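Local coordinates for protein sulfotransferase (Mycobacterium tuberculosis, PDB 2ZQ5) that probably transfers a sulfuryl group from the donor PAPS to an acceptor molecule, at residues G41-A46 with P194-W199; G103-H108 with V229-S234; L250-H255 with Y313-H318. One frame throughout, in Å; residues are numbered along the deposited sequence.

Contact 1. Residues G41-A46 with P194-W199; sequences GVLLDA and PSYADW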
ATOM      1  N   GLY A  41       7.092   4.894  17.624  1.00  8.54           N
ATOM      2  CA  GLY A  41       8.308   4.935  18.418  1.00  8.66           C
ATOM      3  C   GLY A  41       9.352   3.955  17.920  1.00  9.59           C
ATOM      4  O   GLY A  41      10.534   4.287  17.818  1.00  9.45           O
ATOM      5  N   VAL A  42       8.918   2.738  17.615  1.00  8.11           N
ATOM      6  CA  VAL A  42       9.824   1.712  17.110  1.00  7.05           C
ATOM      7  C   VAL A  42      10.387   2.129  15.754  1.00  7.58           C
ATOM      8  O   VAL A  42      11.577   1.960  15.482  1.00  7.93           O
ATOM      9  CB  VAL A  42       9.098   0.359  16.973  1.00  6.53           C
ATOM     10  CG1 VAL A  42       9.971  -0.635  16.221  1.00  8.17           C
ATOM     11  CG2 VAL A  42       8.756  -0.185  18.352  1.00  8.23           C
ATOM     12  N   LEU A  43       9.533   2.690  14.906  1.00  6.76           N
ATOM     13  CA  LEU A  43       9.955   3.128  13.586  1.00  6.82           C
ATOM     14  C   LEU A  43      10.973   4.270  13.679  1.00  7.81           C
ATOM     15  O   LEU A  43      11.974   4.274  12.959  1.00  7.84           O
ATOM     16  CB  LEU A  43       8.731   3.559  12.770  1.00  8.45           C
ATOM     17  CG  LEU A  43       8.941   3.972  11.311  1.00  7.70           C
ATOM     18  CD1 LEU A  43       9.613   2.857  10.525  1.00 10.65           C
ATOM     19  CD2 LEU A  43       7.589   4.310  10.702  1.00 10.15           C
ATOM     20  N   LEU A  44      10.721   5.231  14.567  1.00  7.92           N
ATOM     21  CA  LEU A  44      11.633   6.358  14.746  1.00  9.61           C
ATOM     22  C   LEU A  44      12.981   5.889  15.272  1.00  8.54           C
ATOM     23  O   LEU A  44      14.026   6.368  14.831  1.00  9.65           O
ATOM     24  CB  LEU A  44      11.039   7.391  15.709  1.00  9.71           C
ATOM     25  CG  LEU A  44       9.952   8.293  15.120  1.00 11.60           C
ATOM     26  CD1 LEU A  44       9.313   9.119  16.228  1.00 12.06           C
ATOM     27  CD2 LEU A  44      10.561   9.191  14.053  1.00 11.20           C
ATOM     28  N   ASP A  45      12.964   4.957  16.221  1.00  9.01           N
ATOM     29  CA  ASP A  45      14.216   4.442  16.766  1.00  8.96           C
ATOM     30  C   ASP A  45      15.002   3.739  15.665  1.00  8.56           C
ATOM     31  O   ASP A  45      16.231   3.790  15.636  1.00  9.16           O
ATOM     32  CB  ASP A  45      13.957   3.459  17.915  1.00  9.90           C
ATOM     33  CG  ASP A  45      13.551   4.152  19.206  1.00 11.85           C
ATOM     34  OD1 ASP A  45      13.566   5.402  19.257  1.00 14.12           O
ATOM     35  OD2 ASP A  45      13.221   3.436  20.175  1.00 13.48           O
ATOM     36  N   ALA A  46      14.292   3.083  14.752  1.00  7.89           N
ATOM     37  CA  ALA A  46      14.949   2.383  13.659  1.00  7.28           C
ATOM     38  C   ALA A  46      15.573   3.379  12.685  1.00  8.97           C
ATOM     39  O   ALA A  46      16.733   3.240  12.304  1.00  7.96           O
ATOM     40  CB  ALA A  46      13.950   1.491  12.933  1.00  7.77           C
ATOM     41  N   PRO A 194      15.748  -2.695   9.898  1.00  7.87           N
ATOM     42  CA  PRO A 194      15.535  -4.071  10.347  1.00  7.76           C
ATOM     43  C   PRO A 194      14.863  -4.216  11.710  1.00  7.55           C
ATOM     44  O   PRO A 194      14.112  -5.162  11.928  1.00  8.47           O
ATOM     45  CB  PRO A 194      16.945  -4.670  10.309  1.00  8.59           C
ATOM     46  CG  PRO A 194      17.830  -3.489  10.531  1.00  8.94           C
ATOM     47  CD  PRO A 194      17.180  -2.435   9.670  1.00  8.82           C
ATOM     48  N   SER A 195      15.112  -3.280  12.622  1.00  7.84           N
ATOM     49  CA  SER A 195      14.505  -3.365  13.943  1.00  7.76           C
ATOM     50  C   SER A 195      12.997  -3.186  13.834  1.00  7.32           C
ATOM     51  O   SER A 195      12.232  -3.829  14.554  1.00  9.09           O
ATOM     52  CB  SER A 195      15.101  -2.312  14.880  1.00 10.85           C
ATOM     53  OG  SER A 195      16.489  -2.542  15.066  1.00 17.77           O
ATOM     54  N   TYR A 196      12.565  -2.316  12.930  1.00  5.78           N
ATOM     55  CA  TYR A 196      11.134  -2.112  12.749  1.00  5.28           C
ATOM     56  C   TYR A 196      10.538  -3.298  11.993  1.00  6.48           C
ATOM     57  O   TYR A 196       9.458  -3.778  12.338  1.00  5.77           O
ATOM     58  CB  TYR A 196      10.854  -0.812  11.989  1.00  6.48           C
ATOM     59  CG  TYR A 196       9.391  -0.628  11.639  1.00  4.16           C
ATOM     60  CD1 TYR A 196       8.471  -0.152  12.580  1.00  4.44           C
ATOM     61  CD2 TYR A 196       8.920  -0.977  10.372  1.00  5.84           C
ATOM     62  CE1 TYR A 196       7.108  -0.029  12.260  1.00  5.06           C
ATOM     63  CE2 TYR A 196       7.575  -0.863  10.047  1.00  5.25           C
ATOM     64  CZ  TYR A 196       6.676  -0.390  10.991  1.00  4.78           C
ATOM     65  OH  TYR A 196       5.348  -0.292  10.638  1.00  6.08           O
ATOM     66  N   ALA A 197      11.241  -3.774  10.968  1.00  6.30           N
ATOM     67  CA  ALA A 197      10.757  -4.914  10.197  1.00  5.61           C
ATOM     68  C   ALA A 197      10.542  -6.118  11.121  1.00  6.79           C
ATOM     69  O   ALA A 197       9.536  -6.821  11.017  1.00  7.83           O
ATOM     70  CB  ALA A 197      11.757  -5.267   9.091  1.00  6.42           C
ATOM     71  N   ASP A 198      11.494  -6.336  12.024  1.00  6.90           N
ATOM     72  CA  ASP A 198      11.443  -7.437  12.982  1.00  8.38           C
ATOM     73  C   ASP A 198      10.263  -7.269  13.931  1.00  7.68           C
ATOM     74  O   ASP A 198       9.515  -8.213  14.189  1.00  9.03           O
ATOM     75  CB  ASP A 198      12.744  -7.479  13.788  1.00  9.93           C
ATOM     76  CG  ASP A 198      12.717  -8.520  14.895  1.00 14.89           C
ATOM     77  OD1 ASP A 198      12.691  -9.725  14.576  1.00 20.85           O
ATOM     78  OD2 ASP A 198      12.718  -8.128  16.082  1.00 21.25           O
ATOM     79  N   TRP A 199      10.107  -6.057  14.456  1.00  7.18           N
ATOM     80  CA  TRP A 199       9.015  -5.755  15.367  1.00  7.05           C
ATOM     81  C   TRP A 199       7.680  -5.998  14.663  1.00  6.58           C
ATOM     82  O   TRP A 199       6.788  -6.658  15.197  1.00  7.14           O
ATOM     83  CB  TRP A 199       9.109  -4.291  15.816  1.00  7.25           C
ATOM     84  CG  TRP A 199       7.977  -3.842  16.698  1.00  6.89           C
ATOM     85  CD1 TRP A 199       7.868  -4.016  18.048  1.00  8.11           C
ATOM     86  CD2 TRP A 199       6.780  -3.174  16.282  1.00  8.95           C
ATOM     87  NE1 TRP A 199       6.675  -3.496  18.498  1.00  9.10           N
ATOM     88  CE2 TRP A 199       5.989  -2.975  17.434  1.00  8.35           C
ATOM     89  CE3 TRP A 199       6.299  -2.724  15.044  1.00  7.18           C
ATOM     90  CZ2 TRP A 199       4.739  -2.345  17.385  1.00  9.29           C
ATOM     91  CZ3 TRP A 199       5.054  -2.098  14.995  1.00  8.27           C
ATOM     92  CH2 TRP A 199       4.291  -1.916  16.161  1.00  8.88           C
TER
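Val42 is the bump on which this helix pair turns: its side chain wedges into the groove between Tyr196 and Trp199, which stand one turn apart on the facing helix. With CG1 anti to the backbone N (chi1 170°), the two methyls share the hollow. CG1 goes deep, 3.8 Å from Trp199 CB, and reaches the edge of the Tyr196 ring, near the ring plane. CG2 lies over the indole face instead, 3.9 Å from the centroid of the five-membered ring and 6° off its normal, a clean CH-pi contact.

Leu43 covers the neighbouring ring: its CD1 sits over one face of Tyr196, 3.7 Å from Tyr196 CG, while its CB comes alongside Tyr196 CD1, so the phenol ring is flanked by a leucine over its face and a valine at its rim. One turn on from Val42, the short side chain of Ala46 meets the facing helix directly, Ala46 CB 4.0 Å from Tyr196 CB, and Ser195 CB lies just beyond. The two axes approach to 8.3 Å and run nearly antiparallel at 153°. No hydrogen bond joins the segments; the match is one of shape. The polar ends are held by other partners: Tyr196 OH by Leu182 O and Ser184 N, Trp199 NE1 by Glu38 and Ser195 OG by Glu50.

In the fold, helix 36-50 is thereby packed against helix 194-201, while Leu43 and Leu44 also pack on helix 55-81, and Leu44 on helix 13-24.

Contact 2. Residues G103-H108 with V229-S234; sequences GTTALH and VLKNPS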
ATOM      1  N   GLY A 103       2.508  -7.734 -11.654  1.00 13.01           N
ATOM      2  CA  GLY A 103       1.215  -7.465 -12.259  1.00 12.38           C
ATOM      3  C   GLY A 103       0.099  -7.001 -11.340  1.00 12.55           C
ATOM      4  O   GLY A 103      -1.049  -6.903 -11.774  1.00 12.49           O
ATOM      5  N   THR A 104       0.412  -6.700 -10.086  1.00 12.40           N
ATOM      6  CA  THR A 104      -0.633  -6.260  -9.162  1.00 11.27           C
ATOM      7  C   THR A 104      -1.287  -4.953  -9.606  1.00 11.33           C
ATOM      8  O   THR A 104      -2.497  -4.784  -9.462  1.00 11.22           O
ATOM      9  CB  THR A 104      -0.102  -6.072  -7.723  1.00 10.40           C
ATOM     10  OG1 THR A 104       0.911  -5.060  -7.707  1.00 12.79           O
ATOM     11  CG2 THR A 104       0.451  -7.383  -7.181  1.00 10.77           C
ATOM     12  N   THR A 105      -0.497  -4.029 -10.143  1.00 12.46           N
ATOM     13  CA  THR A 105      -1.045  -2.753 -10.591  1.00 12.42           C
ATOM     14  C   THR A 105      -2.010  -2.937 -11.754  1.00 11.98           C
ATOM     15  O   THR A 105      -3.094  -2.357 -11.764  1.00 13.02           O
ATOM     16  CB  THR A 105       0.071  -1.784 -11.017  1.00 13.65           C
ATOM     17  OG1 THR A 105       0.940  -1.550  -9.902  1.00 15.96           O
ATOM     18  CG2 THR A 105      -0.520  -0.456 -11.477  1.00 16.13           C
ATOM     19  N   ALA A 106      -1.615  -3.746 -12.731  1.00 12.10           N
ATOM     20  CA  ALA A 106      -2.463  -3.996 -13.890  1.00 12.69           C
ATOM     21  C   ALA A 106      -3.780  -4.637 -13.460  1.00 13.29           C
ATOM     22  O   ALA A 106      -4.850  -4.262 -13.939  1.00 14.53           O
ATOM     23  CB  ALA A 106      -1.738  -4.896 -14.884  1.00 14.07           C
ATOM     24  N   LEU A 107      -3.700  -5.600 -12.546  1.00 12.90           N
ATOM     25  CA  LEU A 107      -4.886  -6.296 -12.057  1.00 12.71           C
ATOM     26  C   LEU A 107      -5.773  -5.348 -11.255  1.00 11.58           C
ATOM     27  O   LEU A 107      -6.998  -5.378 -11.364  1.00 13.09           O
ATOM     28  CB  LEU A 107      -4.479  -7.476 -11.174  1.00 15.87           C
ATOM     29  CG  LEU A 107      -5.069  -8.839 -11.532  1.00 22.30           C
ATOM     30  CD1 LEU A 107      -6.579  -8.735 -11.670  1.00 22.65           C
ATOM     31  CD2 LEU A 107      -4.459  -9.321 -12.832  1.00 23.59           C
ATOM     32  N   HIS A 108      -5.133  -4.511 -10.447  1.00 10.76           N
ATOM     33  CA  HIS A 108      -5.826  -3.535  -9.613  1.00 11.09           C
ATOM     34  C   HIS A 108      -6.674  -2.606 -10.485  1.00 12.08           C
ATOM     35  O   HIS A 108      -7.856  -2.380 -10.207  1.00 11.93           O
ATOM     36  CB  HIS A 108      -4.788  -2.725  -8.831  1.00 10.24           C
ATOM     37  CG  HIS A 108      -5.371  -1.812  -7.796  1.00  9.36           C
ATOM     38  ND1 HIS A 108      -4.638  -0.802  -7.210  1.00 10.91           N
ATOM     39  CD2 HIS A 108      -6.596  -1.770  -7.220  1.00 10.24           C
ATOM     40  CE1 HIS A 108      -5.385  -0.179  -6.319  1.00 10.25           C
ATOM     41  NE2 HIS A 108      -6.578  -0.746  -6.304  1.00 10.12           N
ATOM     42  N   VAL A 229     -12.365  -2.941  -4.138  1.00  7.50           N
ATOM     43  CA  VAL A 229     -11.231  -3.617  -4.748  1.00  6.89           C
ATOM     44  C   VAL A 229     -10.007  -2.932  -4.151  1.00  7.42           C
ATOM     45  O   VAL A 229      -9.853  -1.713  -4.259  1.00  8.74           O
ATOM     46  CB  VAL A 229     -11.208  -3.446  -6.280  1.00  8.22           C
ATOM     47  CG1 VAL A 229      -9.972  -4.130  -6.852  1.00  9.19           C
ATOM     48  CG2 VAL A 229     -12.473  -4.036  -6.894  1.00  9.88           C
ATOM     49  N   LEU A 230      -9.150  -3.722  -3.511  1.00  5.81           N
ATOM     50  CA  LEU A 230      -7.945  -3.210  -2.866  1.00  5.85           C
ATOM     51  C   LEU A 230      -6.699  -3.893  -3.402  1.00  5.82           C
ATOM     52  O   LEU A 230      -6.774  -4.986  -3.957  1.00  6.97           O
ATOM     53  CB  LEU A 230      -7.998  -3.470  -1.354  1.00  6.82           C
ATOM     54  CG  LEU A 230      -9.145  -2.968  -0.469  1.00  6.73           C
ATOM     55  CD1 LEU A 230      -9.356  -1.481  -0.719  1.00  8.08           C
ATOM     56  CD2 LEU A 230     -10.433  -3.745  -0.751  1.00  8.41           C
ATOM     57  N   LYS A 231      -5.555  -3.238  -3.237  1.00  6.14           N
ATOM     58  CA  LYS A 231      -4.284  -3.830  -3.642  1.00  5.19           C
ATOM     59  C   LYS A 231      -3.179  -3.288  -2.746  1.00  5.38           C
ATOM     60  O   LYS A 231      -3.090  -2.080  -2.521  1.00  5.99           O
ATOM     61  CB  LYS A 231      -3.963  -3.529  -5.109  1.00  6.21           C
ATOM     62  CG  LYS A 231      -2.767  -4.327  -5.643  1.00  7.53           C
ATOM     63  CD  LYS A 231      -1.447  -3.567  -5.558  1.00  8.77           C
ATOM     64  CE  LYS A 231      -1.321  -2.571  -6.703  1.00 10.10           C
ATOM     65  NZ  LYS A 231       0.081  -2.089  -6.880  1.00 11.73           N
ATOM     66  N   ASN A 232      -2.340  -4.181  -2.230  1.00  4.91           N
ATOM     67  CA  ASN A 232      -1.246  -3.759  -1.364  1.00  5.15           C
ATOM     68  C   ASN A 232      -0.355  -4.927  -0.970  1.00  5.64           C
ATOM     69  O   ASN A 232      -0.831  -6.044  -0.785  1.00  6.66           O
ATOM     70  CB  ASN A 232      -1.804  -3.126  -0.088  1.00  5.43           C
ATOM     71  CG  ASN A 232      -0.787  -2.261   0.622  1.00  6.04           C
ATOM     72  OD1 ASN A 232      -0.187  -1.370   0.017  1.00  6.35           O
ATOM     73  ND2 ASN A 232      -0.596  -2.505   1.917  1.00  7.20           N
ATOM     74  N   PRO A 233       0.960  -4.683  -0.844  1.00  4.95           N
ATOM     75  CA  PRO A 233       1.872  -5.760  -0.456  1.00  5.70           C
ATOM     76  C   PRO A 233       1.629  -6.294   0.967  1.00  6.33           C
ATOM     77  O   PRO A 233       1.939  -7.445   1.254  1.00  6.40           O
ATOM     78  CB  PRO A 233       3.247  -5.105  -0.579  1.00  7.10           C
ATOM     79  CG  PRO A 233       3.058  -4.145  -1.709  1.00  7.82           C
ATOM     80  CD  PRO A 233       1.709  -3.532  -1.388  1.00  6.55           C
ATOM     81  N   SER A 234       1.070  -5.471   1.855  1.00  4.79           N
ATOM     82  CA  SER A 234       0.849  -5.904   3.238  1.00  5.53           C
ATOM     83  C   SER A 234      -0.056  -7.121   3.378  1.00  5.23           C
ATOM     84  O   SER A 234       0.060  -7.885   4.334  1.00  5.80           O
ATOM     85  CB  SER A 234       0.262  -4.763   4.077  1.00  5.84           C
ATOM     86  OG  SER A 234      -1.092  -4.520   3.726  1.00  6.29           O
TER
HETATM   87  O   HOH W   1      -8.146   0.256  -4.149  1.00  7.66           O
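Lys231 and His108 form the dense half of this contact, crossing at about a right angle. Lys231 CB lies over one face of the imidazole, 3.5 Å from the ring centroid and 15° off the normal, in a CH-pi contact. Beyond CB the lysine does not run out straight: bends at chi2 (-95°) and chi3 (-80°) fold the chain along the first turn of the helix, and Lys231 CD packs 3.6 Å from Thr104 CB. The ammonium then meets two hydroxyls, Lys231 NZ giving hydrogen bonds to Thr104 OG1 at 3.2 Å and to Thr105 OG1 at the same length. Both are rather long; a salt bridge to Glu173 is the stronger polar tie of the amine.

Gly103, at the N-cap of helix 104-111 with a positive phi, closes the turn that leads from strand 94-97 into this helix. In sulfotransferases, whose fold is related to that of P-loop nucleotide-binding proteins, the corresponding strand-loop-helix element cradles the 5'-phosphosulfate of the donor, so the contact probably places Lys231, at the end of strand 227-231, beside that site.

Packing is looser on the side of the imidazole nitrogen NE2. His108 NE2 and Val229 O stand 4.0 Å apart, and a water spans them in the plane of the ring, 2.8 Å from His108 NE2 and donating to Val229 O. Val229 CG1 comes no closer than 4.1 Å to His108 CD2 as the two side chains slide past each other in opposite directions. Partly exposed Thr105 forms the other margin: its CB points away from the strand, yet OG1 still reaches the lysine amine.

Contact 3. Residues L250-H255 with Y313-H318; sequences LVVQTH and YDVDYH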
ATOM      1  N   LEU A 250     -12.261 -11.927  -1.014  1.00  7.47           N
ATOM      2  CA  LEU A 250     -11.845 -12.665  -2.200  1.00  7.93           C
ATOM      3  C   LEU A 250     -10.422 -12.172  -2.431  1.00  7.77           C
ATOM      4  O   LEU A 250     -10.203 -11.000  -2.735  1.00  9.96           O
ATOM      5  CB  LEU A 250     -12.746 -12.314  -3.386  1.00  8.35           C
ATOM      6  CG  LEU A 250     -14.239 -12.537  -3.134  1.00 10.31           C
ATOM      7  CD1 LEU A 250     -15.032 -12.098  -4.352  1.00 10.59           C
ATOM      8  CD2 LEU A 250     -14.497 -14.008  -2.821  1.00  9.70           C
ATOM      9  N   VAL A 251      -9.455 -13.068  -2.278  1.00  6.63           N
ATOM     10  CA  VAL A 251      -8.050 -12.703  -2.404  1.00  7.16           C
ATOM     11  C   VAL A 251      -7.388 -13.250  -3.662  1.00  6.64           C
ATOM     12  O   VAL A 251      -7.462 -14.446  -3.941  1.00  8.69           O
ATOM     13  CB  VAL A 251      -7.272 -13.201  -1.172  1.00  6.62           C
ATOM     14  CG1 VAL A 251      -5.837 -12.710  -1.226  1.00  9.37           C
ATOM     15  CG2 VAL A 251      -7.954 -12.721   0.101  1.00  8.60           C
ATOM     16  N   VAL A 252      -6.736 -12.360  -4.407  1.00  6.18           N
ATOM     17  CA  VAL A 252      -6.035 -12.724  -5.633  1.00  6.86           C
ATOM     18  C   VAL A 252      -4.550 -12.427  -5.467  1.00  7.00           C
ATOM     19  O   VAL A 252      -4.170 -11.293  -5.176  1.00  7.35           O
ATOM     20  CB  VAL A 252      -6.545 -11.913  -6.850  1.00  7.48           C
ATOM     21  CG1 VAL A 252      -5.802 -12.339  -8.108  1.00  8.52           C
ATOM     22  CG2 VAL A 252      -8.040 -12.110  -7.019  1.00  8.16           C
ATOM     23  N   GLN A 253      -3.719 -13.447  -5.651  1.00  6.71           N
ATOM     24  CA  GLN A 253      -2.276 -13.285  -5.534  1.00  7.90           C
ATOM     25  C   GLN A 253      -1.606 -13.450  -6.891  1.00  8.03           C
ATOM     26  O   GLN A 253      -1.872 -14.415  -7.612  1.00  8.22           O
ATOM     27  CB  GLN A 253      -1.689 -14.310  -4.562  1.00  7.87           C
ATOM     28  CG  GLN A 253      -0.171 -14.221  -4.441  1.00  9.01           C
ATOM     29  CD  GLN A 253       0.405 -15.262  -3.511  1.00  9.67           C
ATOM     30  OE1 GLN A 253      -0.104 -16.378  -3.422  1.00 10.39           O
ATOM     31  NE2 GLN A 253       1.486 -14.910  -2.823  1.00 12.75           N
ATOM     32  N   THR A 254      -0.739 -12.506  -7.235  1.00  8.94           N
ATOM     33  CA  THR A 254      -0.016 -12.571  -8.496  1.00 10.58           C
ATOM     34  C   THR A 254       1.287 -13.322  -8.262  1.00 12.33           C
ATOM     35  O   THR A 254       1.836 -13.309  -7.158  1.00 13.32           O
ATOM     36  CB  THR A 254       0.290 -11.166  -9.041  1.00 12.26           C
ATOM     37  OG1 THR A 254       0.958 -10.397  -8.034  1.00 15.87           O
ATOM     38  CG2 THR A 254      -0.993 -10.467  -9.455  1.00 13.98           C
ATOM     39  N   HIS A 255       1.783 -13.976  -9.305  1.00 12.73           N
ATOM     40  CA  HIS A 255       3.009 -14.754  -9.206  1.00 12.54           C
ATOM     41  C   HIS A 255       3.943 -14.528 -10.381  1.00 12.56           C
ATOM     42  O   HIS A 255       3.505 -14.353 -11.518  1.00 13.47           O
ATOM     43  CB  HIS A 255       2.679 -16.246  -9.146  1.00 11.37           C
ATOM     44  CG  HIS A 255       1.901 -16.649  -7.934  1.00 10.35           C
ATOM     45  ND1 HIS A 255       2.498 -16.903  -6.719  1.00 12.19           N
ATOM     46  CD2 HIS A 255       0.572 -16.835  -7.750  1.00 11.02           C
ATOM     47  CE1 HIS A 255       1.570 -17.231  -5.837  1.00 12.53           C
ATOM     48  NE2 HIS A 255       0.394 -17.198  -6.437  1.00 11.73           N
ATOM     49  N   TYR A 313      -7.397 -16.997  -5.364  1.00  8.65           N
ATOM     50  CA  TYR A 313      -7.106 -17.215  -6.775  1.00  8.90           C
ATOM     51  C   TYR A 313      -5.662 -16.812  -7.038  1.00  9.63           C
ATOM     52  O   TYR A 313      -5.211 -15.766  -6.567  1.00  9.14           O
ATOM     53  CB  TYR A 313      -8.034 -16.373  -7.658  1.00 11.02           C
ATOM     54  CG  TYR A 313      -7.956 -16.714  -9.133  1.00 13.32           C
ATOM     55  CD1 TYR A 313      -8.848 -17.619  -9.706  1.00 15.78           C
ATOM     56  CD2 TYR A 313      -6.977 -16.150  -9.948  1.00 13.42           C
ATOM     57  CE1 TYR A 313      -8.764 -17.952 -11.057  1.00 16.98           C
ATOM     58  CE2 TYR A 313      -6.882 -16.479 -11.299  1.00 14.91           C
ATOM     59  CZ  TYR A 313      -7.779 -17.378 -11.844  1.00 15.61           C
ATOM     60  OH  TYR A 313      -7.687 -17.698 -13.181  1.00 19.59           O
ATOM     61  N   ASP A 314      -4.940 -17.648  -7.778  1.00  9.49           N
ATOM     62  CA  ASP A 314      -3.548 -17.374  -8.120  1.00 10.55           C
ATOM     63  C   ASP A 314      -3.443 -17.001  -9.587  1.00 10.93           C
ATOM     64  O   ASP A 314      -3.933 -17.726 -10.456  1.00 12.41           O
ATOM     65  CB  ASP A 314      -2.679 -18.602  -7.852  1.00 11.09           C
ATOM     66  CG  ASP A 314      -2.616 -18.958  -6.387  1.00 12.29           C
ATOM     67  OD1 ASP A 314      -2.031 -18.175  -5.607  1.00 10.99           O
ATOM     68  OD2 ASP A 314      -3.157 -20.018  -6.012  1.00 15.92           O
ATOM     69  N   VAL A 315      -2.804 -15.869  -9.860  1.00 11.32           N
ATOM     70  CA  VAL A 315      -2.627 -15.394 -11.224  1.00 12.55           C
ATOM     71  C   VAL A 315      -1.152 -15.394 -11.595  1.00 14.66           C
ATOM     72  O   VAL A 315      -0.321 -14.877 -10.851  1.00 12.92           O
ATOM     73  CB  VAL A 315      -3.154 -13.951 -11.395  1.00 14.33           C
ATOM     74  CG1 VAL A 315      -2.826 -13.438 -12.790  1.00 15.94           C
ATOM     75  CG2 VAL A 315      -4.649 -13.908 -11.153  1.00 17.77           C
ATOM     76  N   ASP A 316      -0.824 -15.978 -12.743  1.00 18.64           N
ATOM     77  CA  ASP A 316       0.558 -16.002 -13.202  1.00 22.89           C
ATOM     78  C   ASP A 316       0.784 -14.799 -14.104  1.00 24.46           C
ATOM     79  O   ASP A 316      -0.033 -14.508 -14.978  1.00 24.48           O
ATOM     80  CB  ASP A 316       0.856 -17.291 -13.969  1.00 26.60           C
ATOM     81  CG  ASP A 316       0.955 -18.498 -13.061  1.00 29.54           C
ATOM     82  OD1 ASP A 316       1.786 -18.475 -12.125  1.00 32.12           O
ATOM     83  OD2 ASP A 316       0.207 -19.473 -13.283  1.00 34.39           O
ATOM     84  N   TYR A 317       1.890 -14.097 -13.882  1.00 25.17           N
ATOM     85  CA  TYR A 317       2.218 -12.918 -14.671  1.00 26.26           C
ATOM     86  C   TYR A 317       2.154 -13.211 -16.168  1.00 27.23           C
ATOM     87  O   TYR A 317       1.634 -12.405 -16.936  1.00 29.12           O
ATOM     88  CB  TYR A 317       3.618 -12.411 -14.314  1.00 25.90           C
ATOM     89  CG  TYR A 317       3.970 -11.085 -14.954  1.00 26.83           C
ATOM     90  CD1 TYR A 317       3.340  -9.908 -14.555  1.00 26.95           C
ATOM     91  CD2 TYR A 317       4.929 -11.009 -15.963  1.00 27.55           C
ATOM     92  CE1 TYR A 317       3.656  -8.684 -15.142  1.00 27.92           C
ATOM     93  CE2 TYR A 317       5.253  -9.790 -16.558  1.00 27.36           C
ATOM     94  CZ  TYR A 317       4.615  -8.634 -16.143  1.00 27.57           C
ATOM     95  OH  TYR A 317       4.938  -7.427 -16.722  1.00 29.31           O
ATOM     96  N   HIS A 318       2.679 -14.365 -16.574  1.00 28.56           N
ATOM     97  CA  HIS A 318       2.686 -14.734 -17.984  1.00 30.14           C
ATOM     98  C   HIS A 318       1.297 -15.023 -18.548  1.00 30.06           C
ATOM     99  O   HIS A 318       1.037 -14.754 -19.722  1.00 29.87           O
ATOM    100  CB  HIS A 318       3.617 -15.930 -18.226  1.00 31.91           C
ATOM    101  CG  HIS A 318       3.259 -17.156 -17.443  1.00 35.69           C
ATOM    102  ND1 HIS A 318       2.066 -17.825 -17.608  1.00 37.97           N
ATOM    103  CD2 HIS A 318       3.953 -17.850 -16.509  1.00 37.59           C
ATOM    104  CE1 HIS A 318       2.041 -18.878 -16.812  1.00 38.96           C
ATOM    105  NE2 HIS A 318       3.174 -18.916 -16.134  1.00 38.66           N
TER
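Two neighbouring parallel strands, the ends of a beta-alpha-beta crossover, form one border of the central sheet of the sulfotransferase fold. Strand 250-255 pairs with 313-316 by alternating backbone bonds: Val251 O takes Tyr313 N, Tyr313 O takes Gln253 N, Gln253 O receives Val315 N at 2.8 Å, and Val315 O is bonded to His255 N. The pattern carries on past the strand, where His255 O accepts Tyr317 N at 2.9 Å and so ties in the first turn of helix 317-322.

On the sheet face bearing Val252 and Val315, the two valines meet methyl to methyl, Val252 CG1 lying 3.6 Å from Val315 CG2, while the same Val315 methyl stands at the edge of the Tyr313 ring. The face of Gln253 and His255 carries a polar cluster. His255 has its ring beside its own backbone N (chi1 -64°), which swings it back over the strand pair toward Asp314. His255 NE2 donates to Asp314 OD1 in a short bond of 2.7 Å, nearly straight at 162°. Asp314 OD1 lies close to the imidazole plane, whereas NE2 meets the carboxylate from above, 39° out of its plane. Gln253 OE1 comes within 3.4 Å of Asp314 OD1 without bonding to it, both being acceptors; Asp314 OD2 is engaged by Arg304 in a salt bridge, so histidine and arginine together hold the carboxylate.

Helix 324-334 packs on the face of Tyr313 and Val315, and helix 282-304 covers Gln253 on the opposite one. On its other flank strand 250-255 bonds to strand 94-97, and Thr254 OG1 is hydrogen-bonded to Thr102 OG1 in the loop that follows.

Overall arrangement
Contacts 2 and 3 belong to the five-stranded parallel sheet, whose order is 117-119, 227-231, 94-97, 250-255, 312-316. Their centres lie 10 Å apart; strands 227-231 and 250-255 flank strand 94-97, and the two contacts touch where Gly103 and Thr104 meet Thr254 and Tyr317. Contact 2 closes before contact 3 opens along the chain; the probable donor-binding element is the turn before helix 104-111. Contact 1 stands apart, among helices about 26 Å from contact 2 and 31 Å from contact 3, centre to centre. Its segments alternate with those of contact 2, so helix 36-50, early in the chain, is joined to helix 194-201, which lies between the two segments of contact 2.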